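Local coordinates for protein dioxygenase (Pseudomonas brassicacearum, PDB 5V2D) that probably cleaves the central double bond of lignin-derived stilbenes with dioxygen, using a non-haem iron centre, at residues Tyr385-Leu390 / Ala447-Gly452; Arg40-Val45 / Arg100-Gln105; His226-Gln231 / Ala280-Asn285. All blocks are in the same frame, centred on the assembly; numbering follows the deposited sequence.

Contact 1: Tyr385-Leu390 / Ala447-Gly452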
loop_
_atom_site.group_PDB
_atom_site.type_symbol
_atom_site.label_atom_id
_atom_site.label_comp_id
_atom_site.label_asym_id
_atom_site.label_seq_id
_atom_site.Cartn_x
_atom_site.Cartn_y
_atom_site.Cartn_z
ATOM N N TYR A 385 13.964 15.570 -6.553
ATOM C CA TYR A 385 14.376 14.231 -6.879
ATOM C C TYR A 385 14.228 14.052 -8.358
ATOM O O TYR A 385 13.537 14.827 -8.980
ATOM C CB TYR A 385 13.524 13.190 -6.091
ATOM C CG TYR A 385 12.212 12.858 -6.719
ATOM C CD1 TYR A 385 11.951 11.586 -7.145
ATOM C CD2 TYR A 385 11.188 13.829 -6.859
ATOM C CE1 TYR A 385 10.719 11.259 -7.735
ATOM C CE2 TYR A 385 9.980 13.529 -7.457
ATOM C CZ TYR A 385 9.745 12.244 -7.880
ATOM O OH TYR A 385 8.605 11.877 -8.507
ATOM N N ALA A 386 14.844 12.997 -8.894
ATOM C CA ALA A 386 14.848 12.746 -10.325
ATOM C C ALA A 386 14.619 11.319 -10.789
ATOM O O ALA A 386 14.753 11.043 -11.988
ATOM C CB ALA A 386 16.173 13.259 -10.936
ATOM N N HIS A 387 14.329 10.416 -9.848
ATOM C CA HIS A 387 14.178 9.003 -10.179
ATOM C C HIS A 387 13.009 8.335 -9.460
ATOM O O HIS A 387 12.741 8.662 -8.338
ATOM C CB HIS A 387 15.452 8.273 -9.758
ATOM C CG HIS A 387 16.676 8.764 -10.459
ATOM N ND1 HIS A 387 17.105 8.201 -11.646
ATOM C CD2 HIS A 387 17.549 9.768 -10.156
ATOM C CE1 HIS A 387 18.122 8.922 -12.102
ATOM N NE2 HIS A 387 18.462 9.822 -11.180
ATOM N N GLY A 388 12.367 7.396 -10.115
ATOM C CA GLY A 388 11.333 6.552 -9.452
ATOM C C GLY A 388 11.334 5.151 -10.033
ATOM O O GLY A 388 11.809 4.949 -11.175
ATOM N N PHE A 389 10.965 4.189 -9.211
ATOM C CA PHE A 389 10.800 2.848 -9.604
ATOM C C PHE A 389 9.298 2.579 -9.582
ATOM O O PHE A 389 8.577 3.113 -8.737
ATOM C CB PHE A 389 11.589 1.944 -8.669
ATOM C CG PHE A 389 13.057 2.228 -8.633
ATOM C CD1 PHE A 389 13.611 2.980 -7.635
ATOM C CD2 PHE A 389 13.869 1.812 -9.683
ATOM C CE1 PHE A 389 14.998 3.218 -7.574
ATOM C CE2 PHE A 389 15.232 2.144 -9.699
ATOM C CZ PHE A 389 15.838 2.828 -8.642
ATOM N N LEU A 390 8.812 1.773 -10.486
ATOM C CA LEU A 390 7.396 1.641 -10.707
ATOM C C LEU A 390 7.152 0.233 -11.194
ATOM O O LEU A 390 8.038 -0.393 -11.794
ATOM C CB LEU A 390 6.953 2.548 -11.905
ATOM C CG LEU A 390 7.201 4.047 -11.851
ATOM C CD1 LEU A 390 7.052 4.722 -13.198
ATOM C CD2 LEU A 390 6.203 4.661 -10.914
ATOM N N ALA A 447 25.874 6.735 -1.855
ATOM C CA ALA A 447 25.519 6.584 -3.230
ATOM C C ALA A 447 24.621 7.730 -3.679
ATOM O O ALA A 447 23.786 8.195 -2.915
ATOM C CB ALA A 447 24.840 5.253 -3.438
ATOM N N GLU A 448 24.796 8.128 -4.929
ATOM C CA GLU A 448 23.901 9.093 -5.550
ATOM C C GLU A 448 22.457 8.534 -5.565
ATOM O O GLU A 448 22.190 7.329 -5.328
ATOM C CB GLU A 448 24.385 9.431 -6.986
ATOM C CG GLU A 448 25.228 10.720 -7.349
ATOM C CD GLU A 448 26.214 11.327 -6.262
ATOM O OE1 GLU A 448 25.751 11.728 -5.144
ATOM O OE2 GLU A 448 27.455 11.449 -6.536
ATOM N N GLU A 449 21.531 9.459 -5.834
ATOM C CA GLU A 449 20.101 9.123 -5.868
ATOM C C GLU A 449 19.848 7.915 -6.768
ATOM O O GLU A 449 20.260 7.897 -7.927
ATOM C CB GLU A 449 19.213 10.306 -6.371
ATOM C CG GLU A 449 17.735 9.984 -6.172
ATOM C CD GLU A 449 16.759 10.926 -6.905
ATOM O OE1 GLU A 449 17.202 11.973 -7.392
ATOM O OE2 GLU A 449 15.558 10.595 -7.001
ATOM N N ALA A 450 19.140 6.922 -6.223
ATOM C CA ALA A 450 18.627 5.777 -6.990
ATOM C C ALA A 450 19.736 4.899 -7.521
ATOM O O ALA A 450 19.502 4.097 -8.464
ATOM C CB ALA A 450 17.705 6.183 -8.159
ATOM N N ASP A 451 20.903 4.977 -6.879
ATOM C CA ASP A 451 22.018 4.091 -7.290
ATOM C C ASP A 451 22.097 2.974 -6.260
ATOM O O ASP A 451 22.493 3.212 -5.122
ATOM C CB ASP A 451 23.318 4.890 -7.384
ATOM C CG ASP A 451 24.541 4.027 -7.724
ATOM O OD1 ASP A 451 24.339 2.924 -8.269
ATOM O OD2 ASP A 451 25.648 4.529 -7.528
ATOM N N GLY A 452 21.672 1.800 -6.670
ATOM C CA GLY A 452 21.649 0.676 -5.787
ATOM C C GLY A 452 20.868 -0.486 -6.351
ATOM O O GLY A 452 20.969 -0.789 -7.517
HETATM O O HOH W 1 14.208 8.551 -6.099
#
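The carboxylate of E449 takes the backbone N-H of A386 between its two oxygens. A386 N lies 3.0 Å from OE1 and 3.1 Å from OE2, and both oxygens use the lone pair on the side of the other. OE2 also takes a weak bond from H387 N. A water adds to this grip, donating to E449 OE2 at 2.6 Å and to H387 O as well. OE2 therefore collects three donors. CB of Y385 closes on the same oxygen, which sits near the plane of the tyrosine ring, at its edge. The phenol itself leads away to D318.

The tight part continues with A450, whose CB lies 3.5 Å from H387 CB. The H387 imidazole belongs here too. It turns its edge to the carboxylate, CD2 lying 3.5 Å from E449 CD, with the two planes at 89°. Its ND1 bonds H416 instead. E449 and A450 are the two corner residues of a type II turn from E448 to D451, closed by D451 N to E448 O. Both point their CB toward 385-390. CG of E449 stands anti to its backbone N (chi1 -171°), and the extended chain carries the carboxylate to the start of the strand.

The looser side lies at F389, whose CZ comes only to 3.9 Å of A450 CB, obliquely. Toward solvent, H387 and E449 are both partly exposed.

The turn joins the sheet of 433-442 and 452-460 to the neighbouring sheet of 387-392. Across this contact the acid is met by main-chain N-H groups and a water, which would probably stabilise its ionised form.

Contact 2: Arg40-Val45 / Arg100-Gln105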
loop_
_atom_site.group_PDB
_atom_site.type_symbol
_atom_site.label_atom_id
_atom_site.label_comp_id
_atom_site.label_asym_id
_atom_site.label_seq_id
_atom_site.Cartn_x
_atom_site.Cartn_y
_atom_site.Cartn_z
ATOM N N ARG A 40 -1.809 -18.771 3.916
ATOM C CA ARG A 40 -2.029 -18.957 5.369
ATOM C C ARG A 40 -0.832 -19.635 5.987
ATOM O O ARG A 40 -0.914 -20.149 7.077
ATOM C CB ARG A 40 -3.324 -19.702 5.642
ATOM C CG ARG A 40 -4.536 -19.084 4.858
ATOM C CD ARG A 40 -5.820 -19.750 5.409
ATOM N NE ARG A 40 -5.963 -21.097 4.883
ATOM C CZ ARG A 40 -6.966 -21.886 5.169
ATOM N NH1 ARG A 40 -7.964 -21.505 6.028
ATOM N NH2 ARG A 40 -7.036 -23.070 4.633
ATOM N N ILE A 41 0.324 -19.553 5.302
ATOM C CA ILE A 41 1.501 -20.227 5.836
ATOM C C ILE A 41 2.264 -19.218 6.727
ATOM O O ILE A 41 2.701 -18.215 6.273
ATOM C CB ILE A 41 2.403 -20.687 4.708
ATOM C CG1 ILE A 41 1.725 -21.761 3.811
ATOM C CG2 ILE A 41 3.782 -21.125 5.224
ATOM C CD1 ILE A 41 2.535 -22.027 2.544
ATOM N N GLU A 42 2.393 -19.545 7.990
ATOM C CA GLU A 42 3.302 -18.917 8.922
ATOM C C GLU A 42 4.535 -19.780 8.919
ATOM O O GLU A 42 4.436 -20.971 9.078
ATOM C CB GLU A 42 2.716 -18.803 10.326
ATOM C CG GLU A 42 1.496 -17.892 10.369
ATOM C CD GLU A 42 1.084 -17.595 11.827
ATOM O OE1 GLU A 42 0.311 -18.401 12.414
ATOM O OE2 GLU A 42 1.538 -16.556 12.377
ATOM N N ALA A 43 5.688 -19.201 8.627
ATOM C CA ALA A 43 6.866 -20.025 8.318
ATOM C C ALA A 43 8.166 -19.411 8.757
ATOM O O ALA A 43 8.256 -18.195 8.981
ATOM C CB ALA A 43 6.919 -20.201 6.855
ATOM N N GLU A 44 9.167 -20.285 8.865
ATOM C CA GLU A 44 10.543 -19.866 9.056
ATOM C C GLU A 44 11.373 -20.684 8.035
ATOM O O GLU A 44 11.252 -21.920 8.020
ATOM C CB GLU A 44 10.985 -20.182 10.466
ATOM C CG GLU A 44 12.133 -19.310 10.865
ATOM C CD GLU A 44 13.245 -19.934 11.736
ATOM O OE1 GLU A 44 12.930 -20.281 12.906
ATOM O OE2 GLU A 44 14.394 -20.105 11.150
ATOM N N VAL A 45 12.112 -20.027 7.162
ATOM C CA VAL A 45 13.062 -20.705 6.277
ATOM C C VAL A 45 14.444 -20.123 6.560
ATOM O O VAL A 45 14.666 -18.942 6.358
ATOM C CB VAL A 45 12.698 -20.527 4.805
ATOM C CG1 VAL A 45 13.548 -21.470 3.910
ATOM C CG2 VAL A 45 11.259 -20.875 4.576
ATOM N N ARG A 100 11.096 -15.061 7.599
ATOM C CA ARG A 100 10.034 -15.333 8.572
ATOM C C ARG A 100 8.756 -14.723 8.123
ATOM O O ARG A 100 8.766 -13.646 7.593
ATOM C CB ARG A 100 10.387 -14.637 9.838
ATOM C CG ARG A 100 11.199 -15.398 10.714
ATOM C CD ARG A 100 10.452 -15.090 12.090
ATOM N NE ARG A 100 10.652 -16.118 13.109
ATOM C CZ ARG A 100 11.840 -16.316 13.649
ATOM N NH1 ARG A 100 12.920 -15.557 13.319
ATOM N NH2 ARG A 100 11.941 -17.276 14.544
ATOM N N ARG A 101 7.642 -15.446 8.327
ATOM C CA ARG A 101 6.339 -14.997 7.852
ATOM C C ARG A 101 5.363 -15.313 8.991
ATOM O O ARG A 101 5.303 -16.489 9.408
ATOM C CB ARG A 101 5.959 -15.683 6.588
ATOM C CG ARG A 101 4.689 -15.152 5.934
ATOM C CD ARG A 101 4.575 -15.658 4.489
ATOM N NE ARG A 101 3.482 -15.032 3.748
ATOM C CZ ARG A 101 2.319 -15.536 3.432
ATOM N NH1 ARG A 101 1.925 -16.734 3.871
ATOM N NH2 ARG A 101 1.493 -14.773 2.694
ATOM N N ARG A 102 4.659 -14.313 9.475
ATOM C CA ARG A 102 3.760 -14.464 10.641
ATOM C C ARG A 102 2.529 -13.546 10.493
ATOM O O ARG A 102 2.645 -12.422 9.999
ATOM C CB ARG A 102 4.439 -14.091 11.994
ATOM C CG ARG A 102 5.649 -14.892 12.449
ATOM C CD ARG A 102 5.272 -16.353 12.807
ATOM N NE ARG A 102 6.194 -17.258 13.515
ATOM C CZ ARG A 102 7.025 -18.168 12.974
ATOM N NH1 ARG A 102 7.214 -18.269 11.678
ATOM N NH2 ARG A 102 7.723 -18.970 13.768
ATOM N N TYR A 103 1.416 -14.013 11.025
ATOM C CA TYR A 103 0.206 -13.222 11.110
ATOM C C TYR A 103 0.366 -12.178 12.163
ATOM O O TYR A 103 0.964 -12.431 13.231
ATOM C CB TYR A 103 -1.002 -14.071 11.498
ATOM C CG TYR A 103 -1.755 -14.729 10.349
ATOM C CD1 TYR A 103 -1.914 -16.074 10.291
ATOM C CD2 TYR A 103 -2.292 -13.950 9.312
ATOM C CE1 TYR A 103 -2.643 -16.655 9.274
ATOM C CE2 TYR A 103 -3.036 -14.547 8.317
ATOM C CZ TYR A 103 -3.162 -15.925 8.291
ATOM O OH TYR A 103 -3.853 -16.494 7.238
ATOM N N VAL A 104 -0.152 -10.995 11.890
ATOM C CA VAL A 104 -0.397 -10.015 12.965
ATOM C C VAL A 104 -1.511 -10.573 13.870
ATOM O O VAL A 104 -2.605 -10.864 13.415
ATOM C CB VAL A 104 -0.852 -8.643 12.448
ATOM C CG1 VAL A 104 -0.831 -7.629 13.546
ATOM C CG2 VAL A 104 0.122 -8.112 11.379
ATOM N N GLN A 105 -1.231 -10.724 15.156
ATOM C CA GLN A 105 -2.238 -11.286 16.077
ATOM C C GLN A 105 -3.176 -10.164 16.558
ATOM O O GLN A 105 -3.233 -9.822 17.741
ATOM C CB GLN A 105 -1.590 -12.036 17.216
ATOM C CG GLN A 105 -0.756 -13.159 16.679
ATOM C CD GLN A 105 -0.755 -14.388 17.528
ATOM O OE1 GLN A 105 -1.161 -14.370 18.698
ATOM N NE2 GLN A 105 -0.293 -15.488 16.950
HETATM O O HOH W 2 1.161 -15.135 14.482
#
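E42 OE2 accepts the backbone N-H of Y103 at 2.9 Å. The bond is nearly straight (168°), and the donor comes from above the carboxylate plane. A water also donates to OE2 and to Y103 O, and accepts from Q105 NE2. The other oxygen, OE1, has a salt bridge to R113.

A43 and R101 form an antiparallel hydrogen-bonded pair: A43 N to R101 O is 2.8 Å and R101 N to A43 O is 2.9 Å. The side chain of R101 adds a further bond, NH1 to I41 O at 2.9 Å. Its CG is anti to the backbone N (chi1 -173°), and the chain runs extended along I41 to reach that carbonyl. NH2 of the same guanidinium has a salt bridge to D68.

E44 and R100, the adjacent non-hydrogen-bonded pair, lie side by side. CG of E44 covers the centre of the guanidinium face. E44 OE1 and R100 NH2 are 3.6 Å apart, with the oxygen well out of the guanidinium plane, so this salt bridge rests on charge alone.

Packing is looser toward R40, whose CG lies 3.6 Å from Y103 OH. That hydroxyl bonds D68 O.

Strand 43-45 is an outermost strand of its antiparallel sheet. It is held by strand 96-103, whose other side pairs with 85-93. M86 of that strand touches R101 and Y103, and helix 107-115 covers Y103 with L109 and R113.

Contact 3: His226-Gln231 / Ala280-Asn285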
loop_
_atom_site.group_PDB
_atom_site.type_symbol
_atom_site.label_atom_id
_atom_site.label_comp_id
_atom_site.label_asym_id
_atom_site.label_seq_id
_atom_site.Cartn_x
_atom_site.Cartn_y
_atom_site.Cartn_z
ATOM N N HIS A 226 3.747 17.622 16.661
ATOM C CA HIS A 226 2.824 18.572 16.111
ATOM C C HIS A 226 1.613 17.771 15.590
ATOM O O HIS A 226 1.763 16.652 15.090
ATOM C CB HIS A 226 3.471 19.351 14.939
ATOM C CG HIS A 226 2.663 20.550 14.509
ATOM N ND1 HIS A 226 2.151 21.498 15.383
ATOM C CD2 HIS A 226 2.221 20.893 13.290
ATOM C CE1 HIS A 226 1.429 22.371 14.712
ATOM N NE2 HIS A 226 1.524 22.073 13.426
ATOM N N GLU A 227 0.450 18.351 15.680
ATOM C CA GLU A 227 -0.744 17.824 15.093
ATOM C C GLU A 227 -1.579 18.957 14.541
ATOM O O GLU A 227 -1.474 20.096 15.001
ATOM C CB GLU A 227 -1.509 16.994 16.097
ATOM C CG GLU A 227 -2.018 17.727 17.333
ATOM C CD GLU A 227 -2.654 16.759 18.325
ATOM O OE1 GLU A 227 -2.423 16.986 19.490
ATOM O OE2 GLU A 227 -3.307 15.762 17.948
ATOM N N ILE A 228 -2.316 18.718 13.466
ATOM C CA ILE A 228 -3.165 19.726 12.858
ATOM C C ILE A 228 -4.479 19.052 12.566
ATOM O O ILE A 228 -4.556 18.176 11.658
ATOM C CB ILE A 228 -2.587 20.269 11.526
ATOM C CG1 ILE A 228 -1.121 20.668 11.630
ATOM C CG2 ILE A 228 -3.458 21.413 10.985
ATOM C CD1 ILE A 228 -0.536 21.120 10.305
ATOM N N TRP A 229 -5.509 19.419 13.329
ATOM C CA TRP A 229 -6.867 18.897 13.120
ATOM C C TRP A 229 -7.637 19.882 12.270
ATOM O O TRP A 229 -7.599 21.067 12.545
ATOM C CB TRP A 229 -7.607 18.767 14.453
ATOM C CG TRP A 229 -7.036 17.670 15.310
ATOM C CD1 TRP A 229 -5.874 17.714 16.021
ATOM C CD2 TRP A 229 -7.613 16.369 15.550
ATOM N NE1 TRP A 229 -5.676 16.534 16.669
ATOM C CE2 TRP A 229 -6.752 15.700 16.446
ATOM C CE3 TRP A 229 -8.780 15.741 15.127
ATOM C CZ2 TRP A 229 -6.979 14.399 16.882
ATOM C CZ3 TRP A 229 -9.031 14.458 15.585
ATOM C CH2 TRP A 229 -8.131 13.788 16.457
ATOM N N PHE A 230 -8.342 19.409 11.255
ATOM C CA PHE A 230 -9.205 20.278 10.473
ATOM C C PHE A 230 -10.310 19.439 9.875
ATOM O O PHE A 230 -10.428 18.258 10.235
ATOM C CB PHE A 230 -8.388 21.024 9.421
ATOM C CG PHE A 230 -7.678 20.155 8.382
ATOM C CD1 PHE A 230 -8.158 20.098 7.087
ATOM C CD2 PHE A 230 -6.487 19.498 8.697
ATOM C CE1 PHE A 230 -7.483 19.372 6.087
ATOM C CE2 PHE A 230 -5.835 18.716 7.750
ATOM C CZ PHE A 230 -6.335 18.672 6.421
ATOM N N GLN A 231 -11.147 20.021 9.016
ATOM C CA GLN A 231 -12.250 19.289 8.467
ATOM C C GLN A 231 -12.323 19.421 6.971
ATOM O O GLN A 231 -12.117 20.497 6.383
ATOM C CB GLN A 231 -13.555 19.783 9.081
ATOM C CG GLN A 231 -13.606 19.540 10.582
ATOM C CD GLN A 231 -14.992 19.347 11.028
ATOM O OE1 GLN A 231 -15.942 19.835 10.402
ATOM N NE2 GLN A 231 -15.151 18.622 12.098
ATOM N N ALA A 280 -6.214 19.002 0.002
ATOM C CA ALA A 280 -5.928 19.960 1.059
ATOM C C ALA A 280 -4.420 20.135 1.189
ATOM O O ALA A 280 -3.689 19.171 1.285
ATOM C CB ALA A 280 -6.486 19.460 2.360
ATOM N N VAL A 281 -3.935 21.367 1.188
ATOM C CA VAL A 281 -2.515 21.652 1.266
ATOM C C VAL A 281 -2.322 22.552 2.459
ATOM O O VAL A 281 -3.035 23.542 2.611
ATOM C CB VAL A 281 -2.035 22.395 0.012
ATOM C CG1 VAL A 281 -0.580 22.749 0.147
ATOM C CG2 VAL A 281 -2.311 21.648 -1.264
ATOM N N VAL A 282 -1.482 22.136 3.382
ATOM C CA VAL A 282 -1.297 22.861 4.593
ATOM C C VAL A 282 0.164 22.915 4.992
ATOM O O VAL A 282 0.884 21.939 4.792
ATOM C CB VAL A 282 -2.168 22.241 5.706
ATOM C CG1 VAL A 282 -1.778 20.822 6.077
ATOM C CG2 VAL A 282 -2.130 23.129 6.925
ATOM N N PRO A 283 0.605 24.023 5.581
ATOM C CA PRO A 283 1.992 24.000 6.076
ATOM C C PRO A 283 2.209 22.961 7.126
ATOM O O PRO A 283 1.354 22.736 8.007
ATOM C CB PRO A 283 2.250 25.438 6.678
ATOM C CG PRO A 283 1.200 26.285 6.044
ATOM C CD PRO A 283 0.026 25.375 5.685
ATOM N N ARG A 284 3.381 22.343 7.042
ATOM C CA ARG A 284 3.733 21.250 7.870
ATOM C C ARG A 284 3.785 21.603 9.351
ATOM O O ARG A 284 3.496 20.781 10.229
ATOM C CB ARG A 284 5.069 20.767 7.391
ATOM C CG ARG A 284 5.405 19.400 7.897
ATOM C CD ARG A 284 6.501 18.758 7.028
ATOM N NE ARG A 284 7.360 17.977 7.930
ATOM C CZ ARG A 284 8.486 17.414 7.604
ATOM N NH1 ARG A 284 9.167 16.780 8.535
ATOM N NH2 ARG A 284 8.967 17.504 6.360
ATOM N N ASN A 285 4.104 22.854 9.641
ATOM C CA ASN A 285 4.120 23.347 11.025
ATOM C C ASN A 285 2.970 24.330 11.274
ATOM O O ASN A 285 3.025 25.121 12.225
ATOM C CB ASN A 285 5.501 24.033 11.295
ATOM C CG ASN A 285 5.717 25.301 10.452
ATOM O OD1 ASN A 285 4.984 25.611 9.478
ATOM N ND2 ASN A 285 6.710 26.060 10.864
#
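H226 meets the loop at R284 and N285, just past the end of strand 276-283, with CD2 and NE2 of its imidazole. CD2 lies 3.3 Å from R284 O, which sits near the ring plane, at the edge. NE2 lies 3.4 Å from N285 C, and its hydrogen bond goes one residue further, to G286 O. CG of H226 stands anti to the backbone N (chi1 -168°), and this swings the ring across to the loop. If an alanine replaced H226, the imidazole would be gone, G286 O would probably lose its mate, and a gap is likely to open beside R284 O.

Next along the strand, I228 sends CD1 to P283 O at 3.4 Å and to V282 CG2 at 4.2 Å. The methyl is nearer to backbone oxygen than to the valine methyl. F230 follows, with CE1 3.9 Å from A280 CB, approached obliquely. No hydrogen bond links the two segments.

The arrangement is that of neighbouring blades in a beta-propeller, the fold of the carotenoid cleavage oxygenase family. Strand 224-231 is an outermost strand of one four-stranded antiparallel sheet, and strand 276-283 belongs to the next. Their local axes pass 10.0 Å apart at 144°, so side chains fill the space between the sheets.

Neighbours set these groups in place. F250 meets the F230 ring edge-to-face, and W293 touches both F230 and A280. V291 packs on F230 and V282. Backbone bonds to E217, Y215 and L213 hold H226, I228 and F230 in their own sheet. CB of R284 points away, and its NH1 has salt bridges to E217, on strand 212-218, and to D192, just after strand 190-191. Its NH2 bonds T244 O.

Overall arrangement
The three contacts lie far apart and do not touch. Centres of contacts 1 and 3 are about 29 Å apart, with nearest atoms about 14 Å. Contact 2 lies about 32 Å from contact 1 and about 38 Å from contact 3, centre to centre, on the opposite side of the chain's centre from contact 3. Contacts 1 and 3 join neighbouring sheets, while contact 2 lies within one. None contains an iron ligand, but two have sheets adjoining one. H495 directly precedes strand 496-500, in the sheet of contact 2. H188 and H239 precede the first strands of the two sheets of contact 3. H304 lies on strand 301-311, which Y385 of contact 1 touches.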